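PDB 5D8M: metagenomic carboxyl esterase MGS0156 from Uncultured organism, which hydrolyses carboxylic ester bonds, probably through the serine-based mechanism common to enzymes of the alpha/beta-hydrolase fold. Local coordinates for residues Pro93-Glu98 / His157-Val162; Trp130-Asn135 / Ala161-Glu166; Ala185-Gly190 / Gly277-Ala282; Thr122-Gly127 / Ala137-Val142. All coordinates share one frame; numbering follows the deposited sequence.

The four contacts lie along a parallel sheet of alpha/beta-hydrolase type, in its loops and covering helices. Contact 1 joins the loop after strand 87-92 to the start of helix 159-170, and contact 2, its centre about 9 Å away, continues along that helix to helix 132-143. Helix 132-143 also covers the end of strand 120-123 in contact 4, whose centre lies about 10 Å from that of contact 2. Contact 4 is nested within the loop closed by contact 1; contact 3 follows later, about 11 Å from contact 1 and 21 Å from contact 4 between centres. Ser158 and Ala187 link contacts 1 and 3, bringing together loops that probably form the active site.

Contact 1: Pro93-Glu98 / His157-Val162; sequences PGLLAE and HSKGAV
Gly94 packs its CA against the turn Ser158-Lys159-Gly160, 3.7 Å from Gly160 N and 4.1 Å from Ser158 CB. This is the tight part of the contact, and both glycines matter: a side-chain carbon on Gly94 would collide with Ser158 CB, and one on Gly160 would strike the carbonyl of Pro93. As built, Pro93 O approaches Gly160 CA to 3.1 Å. Ser158, with positive phi (57°) between strand 151-157 and helix 159-170, has the place and backbone of a nucleophile elbow.

The other side is looser. Leu95 N lies 3.7 Å from Lys159 CB, but its partly exposed side chain meets the lysine lightly, CD1 at 4.1 Å from Lys159 CD, the two chains crossing at a slant; Leu95 also leans on Ala221 and Leu222. The lysine then bends away at its last torsion (-67°), carrying NZ to Asp163 and the carbonyl of Trp130. Beside the glycine a water accepts from Gly94 N at 2.9 Å and lies in the His157 ring plane, 2.7 Å from ND1; His157 NE2 is hydrogen-bonded to His299 O. Backbone packing with water-mediated polarity, next to a serine placed like an elbow nucleophile, is consistent with an oxyanion-hole loop held close to it.

Contact 2: Trp130-Asn135 / Ala161-Glu166; sequences WGSARN and AVDVLE
Ser132 and Asp163 meet where two helices of the alpha/beta-hydrolase fold pack on one side of the sheet: the first turn of helix 132-143, with Gly131 at the N-cap position, sets its serine into helix 159-170. Ser132 OG donates to Asp163 OD1 over 2.9 Å, arriving nearly in line with the C-O bond, while Val162 CG2 touches the same hydroxyl at 3.9 Å. The aspartate CG stands anti to its carbonyl carbon (chi1 -71°), which swings the carboxylate across to the neighbouring helix, where each oxygen finds a donor. Asp163 OD1 also forms a salt bridge with Lys159 NZ.

Glu166, one turn on, lays its OE1 against Ser132 CB at 3.3 Å, and its OE2 pairs with Arg230. OE1, 3.8 Å from Ala133 N without a bond, lies by the start of helix 132-143, whose dipole would probably stabilise the negative charge. Replacing Asp163 by an alanine would probably leave Ser132 OG and Asn135 ND2 without their acceptor and Lys159 NZ without its carboxylate.

Asn135 OD1 accepts from Gly127 N, which fixes the flip of the amide. Its ND2 reaches Asp163 OD2 at 3.0 Å from above the carboxylate plane, with amide and carboxylate turned 76° apart.

Contact 3: Ala185-Gly190 / Gly277-Ala282; sequences AGAIDG and GLVIAA
Two loops at the probable active-site end of the sheet meet here, and Val279 is the side chain that fills the space between them. Val279 stands three residues after Asp276 in an Asn-Asp-Gly-Leu-Val sequence resembling that of bacterial lipases in which the aspartate is the acid of the catalytic triad, so a similar role is plausible for Asp276. Asp276 OD1 accepts from the backbone N atoms of Leu278 and Val279, tying the valine to that turn.

The valine presents its two methyls to the backbone of the 185-190 loop. With CG1 anti to the backbone N (chi1 -175°), this methyl comes to 3.9 Å from Gly186 O, and CG2 lies 4.1 Å from Ala185 O. CG2 also approaches Ala187 CB at 4.4 Å, a light apolar touch. Ala187 is the centre of an inverse gamma turn and opens a type I beta turn ending at Gly190, which keeps this backbone folded up against the valine. Beyond the methyls the loops are joined by water: one molecule donates to Gly190 O at 3.1 Å and accepts from Ile280 N at 2.9 Å.

Ser191 OG adds a hydrogen bond to Leu278 O. The pair of loops lies between the C-terminal end of strand 178-184 and the approach to strand 290-293, with helix 227-236 alongside, where Ile188 and Asp189 rest on Leu234.

Contact 4: Thr122-Gly127 / Ala137-Val142; sequences TLVRTG and AIIHEV
Val124 points toward helix 132-143 and splits its two methyls between three residues of that helix. CG1 faces Ile139, whose CG1 is 4.1 Å away with the side chains crossing at about a right angle. The same Val124 CG1 is 4.2 Å from Ile138 CG2, but here the chains meet at a slant. CG2 turns the other way along the helix, to Val142 CG1 at 4.0 Å, again slanting. The valine's torsion (chi1 177°) places CG1 anti to the backbone N and CG2 anti to the carbonyl carbon, which is what spreads the two methyls between the residues of successive turns.

Strand 120-123 is an outermost strand of the parallel sheet, and the helix leads from it to strand 151-157, so the segments belong to a beta-alpha-beta crossover that passes over strand 87-92; Ile139 touches Val92 there, and it also reaches Val164 of helix 159-170. Ile138 adds a contact to the backbone after the strand: its CG2, held anti to the backbone N, presses on Arg125 O at 3.4 Å. At the other end of the side chain CD1 comes within 4.3 Å of Gly127 N. The Arg125 side chain leaves the interface and pairs its NE with Glu98, while Thr122 brings CG2 to 4.5 Å from Val142 CG1 and its OG1 accepts a hydrogen bond from Arg88 NH1.

Contact 1: Pro93-Glu98 / His157-Val162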
loop_
_atom_site.group_PDB
_atom_site.type_symbol
_atom_site.label_atom_id
_atom_site.label_comp_id
_atom_site.label_asym_id
_atom_site.label_seq_id
_atom_site.Cartn_x
_atom_site.Cartn_y
_atom_site.Cartn_z
ATOM N N PRO A 93 -1.340 5.436 6.046
ATOM C CA PRO A 93 -1.574 5.973 4.700
ATOM C C PRO A 93 -0.349 6.599 4.078
ATOM O O PRO A 93 0.704 6.643 4.704
ATOM C CB PRO A 93 -2.645 7.043 4.935
ATOM C CG PRO A 93 -2.297 7.572 6.268
ATOM C CD PRO A 93 -1.840 6.355 7.086
ATOM N N GLY A 94 -0.514 7.134 2.876
ATOM C CA GLY A 94 0.600 7.657 2.111
ATOM C C GLY A 94 0.633 9.156 1.859
ATOM O O GLY A 94 0.116 9.951 2.637
ATOM N N LEU A 95 1.296 9.526 0.763
ATOM C CA LEU A 95 1.523 10.906 0.395
ATOM C C LEU A 95 0.199 11.650 0.203
ATOM O O LEU A 95 -0.683 11.172 -0.507
ATOM C CB LEU A 95 2.354 10.972 -0.900
ATOM C CG LEU A 95 2.908 12.332 -1.327
ATOM C CD1 LEU A 95 3.967 12.759 -0.328
ATOM C CD2 LEU A 95 3.496 12.238 -2.728
ATOM N N LEU A 96 0.079 12.811 0.840
ATOM C CA LEU A 96 -1.084 13.693 0.708
ATOM C C LEU A 96 -2.364 13.154 1.355
ATOM O O LEU A 96 -3.394 13.813 1.307
ATOM C CB LEU A 96 -1.369 14.001 -0.772
ATOM C CG LEU A 96 -0.327 14.869 -1.475
ATOM C CD1 LEU A 96 -0.815 15.264 -2.870
ATOM C CD2 LEU A 96 -0.028 16.114 -0.650
ATOM N N ALA A 97 -2.317 11.973 1.966
ATOM C CA ALA A 97 -3.539 11.411 2.553
ATOM C C ALA A 97 -4.068 12.332 3.650
ATOM O O ALA A 97 -5.287 12.608 3.754
ATOM C CB ALA A 97 -3.275 10.005 3.085
ATOM N N GLU A 98 -3.132 12.875 4.417
ATOM C CA GLU A 98 -3.488 13.773 5.505
ATOM C C GLU A 98 -4.226 14.990 4.982
ATOM O O GLU A 98 -5.146 15.488 5.628
ATOM C CB GLU A 98 -2.234 14.211 6.273
ATOM C CG GLU A 98 -2.545 15.057 7.513
ATOM C CD GLU A 98 -1.279 15.585 8.183
ATOM O OE1 GLU A 98 -0.272 15.818 7.467
ATOM O OE2 GLU A 98 -1.294 15.775 9.416
ATOM N N HIS A 157 -0.316 1.838 2.781
ATOM C CA HIS A 157 -0.632 2.223 1.412
ATOM C C HIS A 157 0.401 3.240 0.925
ATOM O O HIS A 157 0.769 4.171 1.663
ATOM C CB HIS A 157 -2.061 2.809 1.335
ATOM C CG HIS A 157 -2.466 3.276 -0.036
ATOM N ND1 HIS A 157 -2.840 4.577 -0.296
ATOM C CD2 HIS A 157 -2.576 2.611 -1.211
ATOM C CE1 HIS A 157 -3.171 4.693 -1.569
ATOM N NE2 HIS A 157 -3.026 3.513 -2.146
ATOM N N SER A 158 0.876 3.034 -0.303
ATOM C CA SER A 158 1.731 4.018 -0.951
ATOM C C SER A 158 2.992 4.335 -0.126
ATOM O O SER A 158 3.736 3.456 0.282
ATOM C CB SER A 158 0.912 5.282 -1.200
ATOM O OG SER A 158 1.593 6.202 -2.032
ATOM N N LYS A 159 3.196 5.620 0.148
ATOM C CA LYS A 159 4.356 6.035 0.946
ATOM C C LYS A 159 4.322 5.478 2.386
ATOM O O LYS A 159 5.360 5.373 3.064
ATOM C CB LYS A 159 4.452 7.571 0.967
ATOM C CG LYS A 159 5.701 8.103 1.700
ATOM C CD LYS A 159 5.889 9.604 1.487
ATOM C CE LYS A 159 6.823 10.192 2.548
ATOM N NZ LYS A 159 6.169 10.133 3.924
ATOM N N GLY A 160 3.129 5.132 2.862
ATOM C CA GLY A 160 2.996 4.573 4.206
ATOM C C GLY A 160 3.815 3.317 4.404
ATOM O O GLY A 160 4.324 3.034 5.502
ATOM N N ALA A 161 3.953 2.547 3.327
ATOM C CA ALA A 161 4.720 1.317 3.393
ATOM C C ALA A 161 6.174 1.588 3.723
ATOM O O ALA A 161 6.779 0.859 4.494
ATOM C CB ALA A 161 4.610 0.543 2.061
ATOM N N VAL A 162 6.747 2.638 3.151
ATOM C CA VAL A 162 8.160 2.864 3.395
ATOM C C VAL A 162 8.367 3.732 4.619
ATOM O O VAL A 162 9.413 3.626 5.240
ATOM C CB VAL A 162 8.859 3.461 2.167
ATOM C CG1 VAL A 162 8.808 2.424 1.033
ATOM C CG2 VAL A 162 8.200 4.739 1.725
HETATM O O HOH W 1 -3.027 6.596 1.472
#

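Contact 2: Trp130-Asn135 / Ala161-Glu166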
loop_
_atom_site.group_PDB
_atom_site.type_symbol
_atom_site.label_atom_id
_atom_site.label_comp_id
_atom_site.label_asym_id
_atom_site.label_seq_id
_atom_site.Cartn_x
_atom_site.Cartn_y
_atom_site.Cartn_z
ATOM N N TRP A 130 5.288 15.170 4.764
ATOM C CA TRP A 130 6.510 14.995 5.555
ATOM C C TRP A 130 7.339 13.805 5.068
ATOM O O TRP A 130 6.790 12.892 4.487
ATOM C CB TRP A 130 6.154 14.790 7.026
ATOM C CG TRP A 130 5.677 16.059 7.707
ATOM C CD1 TRP A 130 5.675 17.325 7.195
ATOM C CD2 TRP A 130 5.165 16.165 9.039
ATOM N NE1 TRP A 130 5.189 18.219 8.131
ATOM C CE2 TRP A 130 4.871 17.524 9.271
ATOM C CE3 TRP A 130 4.917 15.243 10.052
ATOM C CZ2 TRP A 130 4.341 17.978 10.479
ATOM C CZ3 TRP A 130 4.385 15.699 11.252
ATOM C CH2 TRP A 130 4.117 17.050 11.458
ATOM N N GLY A 131 8.645 13.802 5.355
ATOM C CA GLY A 131 9.526 12.734 4.915
ATOM C C GLY A 131 9.320 11.461 5.729
ATOM O O GLY A 131 8.657 11.468 6.772
ATOM N N SER A 132 9.884 10.361 5.248
ATOM C CA SER A 132 9.719 9.072 5.909
ATOM C C SER A 132 10.314 9.012 7.329
ATOM O O SER A 132 9.735 8.377 8.189
ATOM C CB SER A 132 10.331 7.974 5.049
ATOM O OG SER A 132 9.490 7.727 3.941
ATOM N N ALA A 133 11.451 9.669 7.576
ATOM C CA ALA A 133 12.034 9.646 8.913
ATOM C C ALA A 133 11.113 10.293 9.950
ATOM O O ALA A 133 10.930 9.770 11.060
ATOM C CB ALA A 133 13.396 10.332 8.927
ATOM N N ARG A 134 10.547 11.440 9.594
ATOM C CA ARG A 134 9.639 12.121 10.491
ATOM C C ARG A 134 8.366 11.276 10.753
ATOM O O ARG A 134 7.885 11.187 11.890
ATOM C CB ARG A 134 9.281 13.494 9.928
ATOM C CG ARG A 134 8.485 14.328 10.915
ATOM C CD ARG A 134 8.385 15.775 10.482
ATOM N NE ARG A 134 7.875 16.630 11.558
ATOM C CZ ARG A 134 7.731 17.948 11.440
ATOM N NH1 ARG A 134 8.039 18.543 10.295
ATOM N NH2 ARG A 134 7.280 18.667 12.459
ATOM N N ASN A 135 7.845 10.627 9.715
ATOM C CA ASN A 135 6.646 9.799 9.875
ATOM C C ASN A 135 6.932 8.500 10.612
ATOM O O ASN A 135 6.080 7.997 11.339
ATOM C CB ASN A 135 6.013 9.499 8.515
ATOM C CG ASN A 135 5.226 10.674 7.988
ATOM O OD1 ASN A 135 4.968 11.623 8.716
ATOM N ND2 ASN A 135 4.819 10.607 6.735
ATOM N N ALA A 161 3.953 2.547 3.327
ATOM C CA ALA A 161 4.720 1.317 3.393
ATOM C C ALA A 161 6.174 1.588 3.723
ATOM O O ALA A 161 6.779 0.859 4.494
ATOM C CB ALA A 161 4.610 0.543 2.061
ATOM N N VAL A 162 6.747 2.638 3.151
ATOM C CA VAL A 162 8.160 2.864 3.395
ATOM C C VAL A 162 8.367 3.732 4.619
ATOM O O VAL A 162 9.413 3.626 5.240
ATOM C CB VAL A 162 8.859 3.461 2.167
ATOM C CG1 VAL A 162 8.808 2.424 1.033
ATOM C CG2 VAL A 162 8.200 4.739 1.725
ATOM N N ASP A 163 7.361 4.522 5.006
ATOM C CA ASP A 163 7.342 5.114 6.344
ATOM C C ASP A 163 7.514 3.981 7.392
ATOM O O ASP A 163 8.324 4.079 8.303
ATOM C CB ASP A 163 6.030 5.876 6.612
ATOM C CG ASP A 163 5.898 7.188 5.822
ATOM O OD1 ASP A 163 6.875 7.665 5.176
ATOM O OD2 ASP A 163 4.774 7.758 5.871
ATOM N N VAL A 164 6.773 2.882 7.234
ATOM C CA VAL A 164 6.836 1.775 8.197
ATOM C C VAL A 164 8.165 1.011 8.106
ATOM O O VAL A 164 8.774 0.713 9.137
ATOM C CB VAL A 164 5.637 0.798 8.013
ATOM C CG1 VAL A 164 5.840 -0.497 8.800
ATOM C CG2 VAL A 164 4.334 1.463 8.485
ATOM N N LEU A 165 8.640 0.722 6.892
ATOM C CA LEU A 165 9.927 0.024 6.756
ATOM C C LEU A 165 11.071 0.839 7.378
ATOM O O LEU A 165 11.954 0.282 8.034
ATOM C CB LEU A 165 10.241 -0.271 5.276
ATOM C CG LEU A 165 9.340 -1.299 4.575
ATOM C CD1 LEU A 165 9.859 -1.680 3.155
ATOM C CD2 LEU A 165 9.131 -2.556 5.449
ATOM N N GLU A 166 11.069 2.149 7.167
ATOM C CA GLU A 166 12.106 2.969 7.772
ATOM C C GLU A 166 11.996 2.930 9.295
ATOM O O GLU A 166 13.005 2.925 9.993
ATOM C CB GLU A 166 12.035 4.414 7.256
ATOM C CG GLU A 166 12.324 4.486 5.731
ATOM C CD GLU A 166 13.000 5.781 5.252
ATOM O OE1 GLU A 166 13.257 6.707 6.064
ATOM O OE2 GLU A 166 13.281 5.858 4.035
#

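Contact 3: Ala185-Gly190 / Gly277-Ala282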
loop_
_atom_site.group_PDB
_atom_site.type_symbol
_atom_site.label_atom_id
_atom_site.label_comp_id
_atom_site.label_asym_id
_atom_site.label_seq_id
_atom_site.Cartn_x
_atom_site.Cartn_y
_atom_site.Cartn_z
ATOM N N ALA A 185 -0.210 -1.391 -2.713
ATOM C CA ALA A 185 0.306 -0.384 -3.627
ATOM C C ALA A 185 1.388 0.461 -2.929
ATOM O O ALA A 185 1.427 1.684 -3.059
ATOM C CB ALA A 185 -0.824 0.506 -4.148
ATOM N N GLY A 186 2.266 -0.202 -2.185
ATOM C CA GLY A 186 3.320 0.499 -1.488
ATOM C C GLY A 186 4.421 0.926 -2.425
ATOM O O GLY A 186 4.789 0.197 -3.345
ATOM N N ALA A 187 4.968 2.105 -2.183
ATOM C CA ALA A 187 6.000 2.664 -3.055
ATOM C C ALA A 187 7.366 2.139 -2.656
ATOM O O ALA A 187 8.261 2.915 -2.322
ATOM C CB ALA A 187 5.976 4.207 -2.985
ATOM N N ILE A 188 7.533 0.823 -2.697
ATOM C CA ILE A 188 8.743 0.201 -2.146
ATOM C C ILE A 188 10.025 0.716 -2.822
ATOM O O ILE A 188 10.999 1.072 -2.150
ATOM C CB ILE A 188 8.670 -1.334 -2.262
ATOM C CG1 ILE A 188 7.342 -1.868 -1.698
ATOM C CG2 ILE A 188 9.902 -1.996 -1.597
ATOM C CD1 ILE A 188 7.003 -1.401 -0.270
ATOM N N ASP A 189 10.025 0.768 -4.155
ATOM C CA ASP A 189 11.143 1.336 -4.897
ATOM C C ASP A 189 10.917 2.796 -5.293
ATOM O O ASP A 189 11.598 3.315 -6.178
ATOM C CB ASP A 189 11.415 0.539 -6.174
ATOM C CG ASP A 189 11.852 -0.891 -5.911
ATOM O OD1 ASP A 189 12.336 -1.195 -4.797
ATOM O OD2 ASP A 189 11.738 -1.705 -6.853
ATOM N N GLY A 190 9.972 3.461 -4.650
ATOM C CA GLY A 190 9.668 4.835 -5.007
ATOM C C GLY A 190 8.875 4.872 -6.310
ATOM O O GLY A 190 8.171 3.907 -6.646
ATOM N N GLY A 277 -1.112 3.979 -11.790
ATOM C CA GLY A 277 -1.222 5.403 -12.006
ATOM C C GLY A 277 -0.037 6.126 -11.405
ATOM O O GLY A 277 0.417 7.112 -11.969
ATOM N N LEU A 278 0.481 5.636 -10.276
ATOM C CA LEU A 278 1.549 6.345 -9.562
ATOM C C LEU A 278 2.719 5.416 -9.243
ATOM O O LEU A 278 3.861 5.857 -9.189
ATOM C CB LEU A 278 1.023 7.004 -8.261
ATOM C CG LEU A 278 -0.040 8.120 -8.451
ATOM C CD1 LEU A 278 -0.518 8.697 -7.121
ATOM C CD2 LEU A 278 0.498 9.240 -9.339
ATOM N N VAL A 279 2.427 4.134 -9.055
ATOM C CA VAL A 279 3.456 3.130 -8.742
ATOM C C VAL A 279 3.432 1.994 -9.771
ATOM O O VAL A 279 2.380 1.437 -10.052
ATOM C CB VAL A 279 3.243 2.535 -7.313
ATOM C CG1 VAL A 279 4.386 1.560 -6.930
ATOM C CG2 VAL A 279 3.102 3.664 -6.281
ATOM N N ILE A 280 4.589 1.672 -10.338
ATOM C CA ILE A 280 4.796 0.465 -11.165
ATOM C C ILE A 280 4.772 -0.830 -10.314
ATOM O O ILE A 280 5.365 -0.880 -9.230
ATOM C CB ILE A 280 6.148 0.574 -11.921
ATOM C CG1 ILE A 280 6.174 1.838 -12.807
ATOM C CG2 ILE A 280 6.434 -0.681 -12.734
ATOM C CD1 ILE A 280 7.556 2.207 -13.328
ATOM N N ALA A 281 4.117 -1.883 -10.803
ATOM C CA ALA A 281 3.901 -3.078 -9.984
ATOM C C ALA A 281 5.220 -3.719 -9.521
ATOM O O ALA A 281 5.342 -4.104 -8.359
ATOM C CB ALA A 281 3.073 -4.091 -10.735
ATOM N N ALA A 282 6.213 -3.776 -10.401
ATOM C CA ALA A 282 7.540 -4.288 -10.044
ATOM C C ALA A 282 8.287 -3.424 -8.990
ATOM O O ALA A 282 9.275 -3.867 -8.409
ATOM C CB ALA A 282 8.411 -4.448 -11.321
HETATM O O HOH W 2 7.067 2.860 -9.334
#

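Contact 4: Thr122-Gly127 / Ala137-Val142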
loop_
_atom_site.group_PDB
_atom_site.type_symbol
_atom_site.label_atom_id
_atom_site.label_comp_id
_atom_site.label_asym_id
_atom_site.label_seq_id
_atom_site.Cartn_x
_atom_site.Cartn_y
_atom_site.Cartn_z
ATOM N N THR A 122 -6.508 0.289 13.938
ATOM C CA THR A 122 -6.068 1.614 14.348
ATOM C C THR A 122 -5.584 2.347 13.110
ATOM O O THR A 122 -4.813 1.794 12.350
ATOM C CB THR A 122 -4.924 1.536 15.381
ATOM O OG1 THR A 122 -5.434 1.038 16.613
ATOM C CG2 THR A 122 -4.306 2.899 15.606
ATOM N N LEU A 123 -6.050 3.570 12.902
ATOM C CA LEU A 123 -5.546 4.402 11.827
ATOM C C LEU A 123 -4.462 5.367 12.331
ATOM O O LEU A 123 -4.691 6.155 13.236
ATOM C CB LEU A 123 -6.694 5.196 11.187
ATOM C CG LEU A 123 -6.294 6.213 10.113
ATOM C CD1 LEU A 123 -5.606 5.539 8.926
ATOM C CD2 LEU A 123 -7.541 6.971 9.641
ATOM N N VAL A 124 -3.295 5.335 11.706
ATOM C CA VAL A 124 -2.230 6.259 12.056
ATOM C C VAL A 124 -2.318 7.522 11.191
ATOM O O VAL A 124 -2.475 7.448 9.971
ATOM C CB VAL A 124 -0.847 5.591 11.883
ATOM C CG1 VAL A 124 0.288 6.606 12.193
ATOM C CG2 VAL A 124 -0.767 4.377 12.796
ATOM N N ARG A 125 -2.278 8.687 11.822
ATOM C CA ARG A 125 -2.188 9.928 11.055
ATOM C C ARG A 125 -0.710 10.239 10.855
ATOM O O ARG A 125 0.016 10.428 11.823
ATOM C CB ARG A 125 -2.894 11.088 11.771
ATOM C CG ARG A 125 -2.721 12.419 11.055
ATOM C CD ARG A 125 -3.630 13.502 11.632
ATOM N NE ARG A 125 -3.308 14.810 11.068
ATOM C CZ ARG A 125 -4.046 15.907 11.213
ATOM N NH1 ARG A 125 -5.179 15.879 11.919
ATOM N NH2 ARG A 125 -3.632 17.043 10.663
ATOM N N THR A 126 -0.268 10.226 9.610
ATOM C CA THR A 126 1.090 10.631 9.245
ATOM C C THR A 126 1.059 12.024 8.614
ATOM O O THR A 126 -0.021 12.539 8.285
ATOM C CB THR A 126 1.723 9.642 8.241
ATOM O OG1 THR A 126 0.937 9.609 7.038
ATOM C CG2 THR A 126 1.812 8.237 8.823
ATOM N N GLY A 127 2.227 12.642 8.456
ATOM C CA GLY A 127 2.317 13.897 7.743
ATOM C C GLY A 127 2.149 13.621 6.262
ATOM O O GLY A 127 2.936 12.877 5.661
ATOM N N ALA A 137 8.926 8.196 13.084
ATOM C CA ALA A 137 8.892 8.480 14.513
ATOM C C ALA A 137 7.449 8.548 15.033
ATOM O O ALA A 137 7.159 8.131 16.160
ATOM C CB ALA A 137 9.654 9.773 14.823
ATOM N N ILE A 138 6.546 9.080 14.217
ATOM C CA ILE A 138 5.129 9.126 14.566
ATOM C C ILE A 138 4.587 7.708 14.780
ATOM O O ILE A 138 3.908 7.421 15.778
ATOM C CB ILE A 138 4.317 9.859 13.460
ATOM C CG1 ILE A 138 4.668 11.344 13.503
ATOM C CG2 ILE A 138 2.802 9.617 13.627
ATOM C CD1 ILE A 138 4.132 12.184 12.308
ATOM N N ILE A 139 4.924 6.828 13.844
ATOM C CA ILE A 139 4.466 5.449 13.870
ATOM C C ILE A 139 5.013 4.733 15.104
ATOM O O ILE A 139 4.274 4.054 15.839
ATOM C CB ILE A 139 4.884 4.725 12.579
ATOM C CG1 ILE A 139 4.160 5.358 11.380
ATOM C CG2 ILE A 139 4.567 3.250 12.677
ATOM C CD1 ILE A 139 4.796 5.006 10.032
ATOM N N HIS A 140 6.304 4.914 15.344
ATOM C CA HIS A 140 6.948 4.412 16.545
ATOM C C HIS A 140 6.194 4.813 17.830
ATOM O O HIS A 140 5.964 3.981 18.712
ATOM C CB HIS A 140 8.386 4.930 16.605
ATOM C CG HIS A 140 9.175 4.393 17.749
ATOM N ND1 HIS A 140 10.065 5.167 18.460
ATOM C CD2 HIS A 140 9.232 3.152 18.294
ATOM C CE1 HIS A 140 10.635 4.426 19.397
ATOM N NE2 HIS A 140 10.143 3.202 19.320
ATOM N N GLU A 141 5.800 6.078 17.942
ATOM C CA GLU A 141 5.124 6.526 19.166
ATOM C C GLU A 141 3.698 5.961 19.289
ATOM O O GLU A 141 3.220 5.673 20.388
ATOM C CB GLU A 141 5.070 8.055 19.233
ATOM C CG GLU A 141 6.419 8.736 19.254
ATOM C CD GLU A 141 7.284 8.312 20.430
ATOM O OE1 GLU A 141 8.515 8.251 20.251
ATOM O OE2 GLU A 141 6.744 8.051 21.533
ATOM N N VAL A 142 3.011 5.827 18.167
ATOM C CA VAL A 142 1.654 5.292 18.179
ATOM C C VAL A 142 1.651 3.831 18.646
ATOM O O VAL A 142 0.934 3.465 19.565
ATOM C CB VAL A 142 0.978 5.377 16.776
ATOM C CG1 VAL A 142 -0.300 4.512 16.745
ATOM C CG2 VAL A 142 0.646 6.826 16.428
#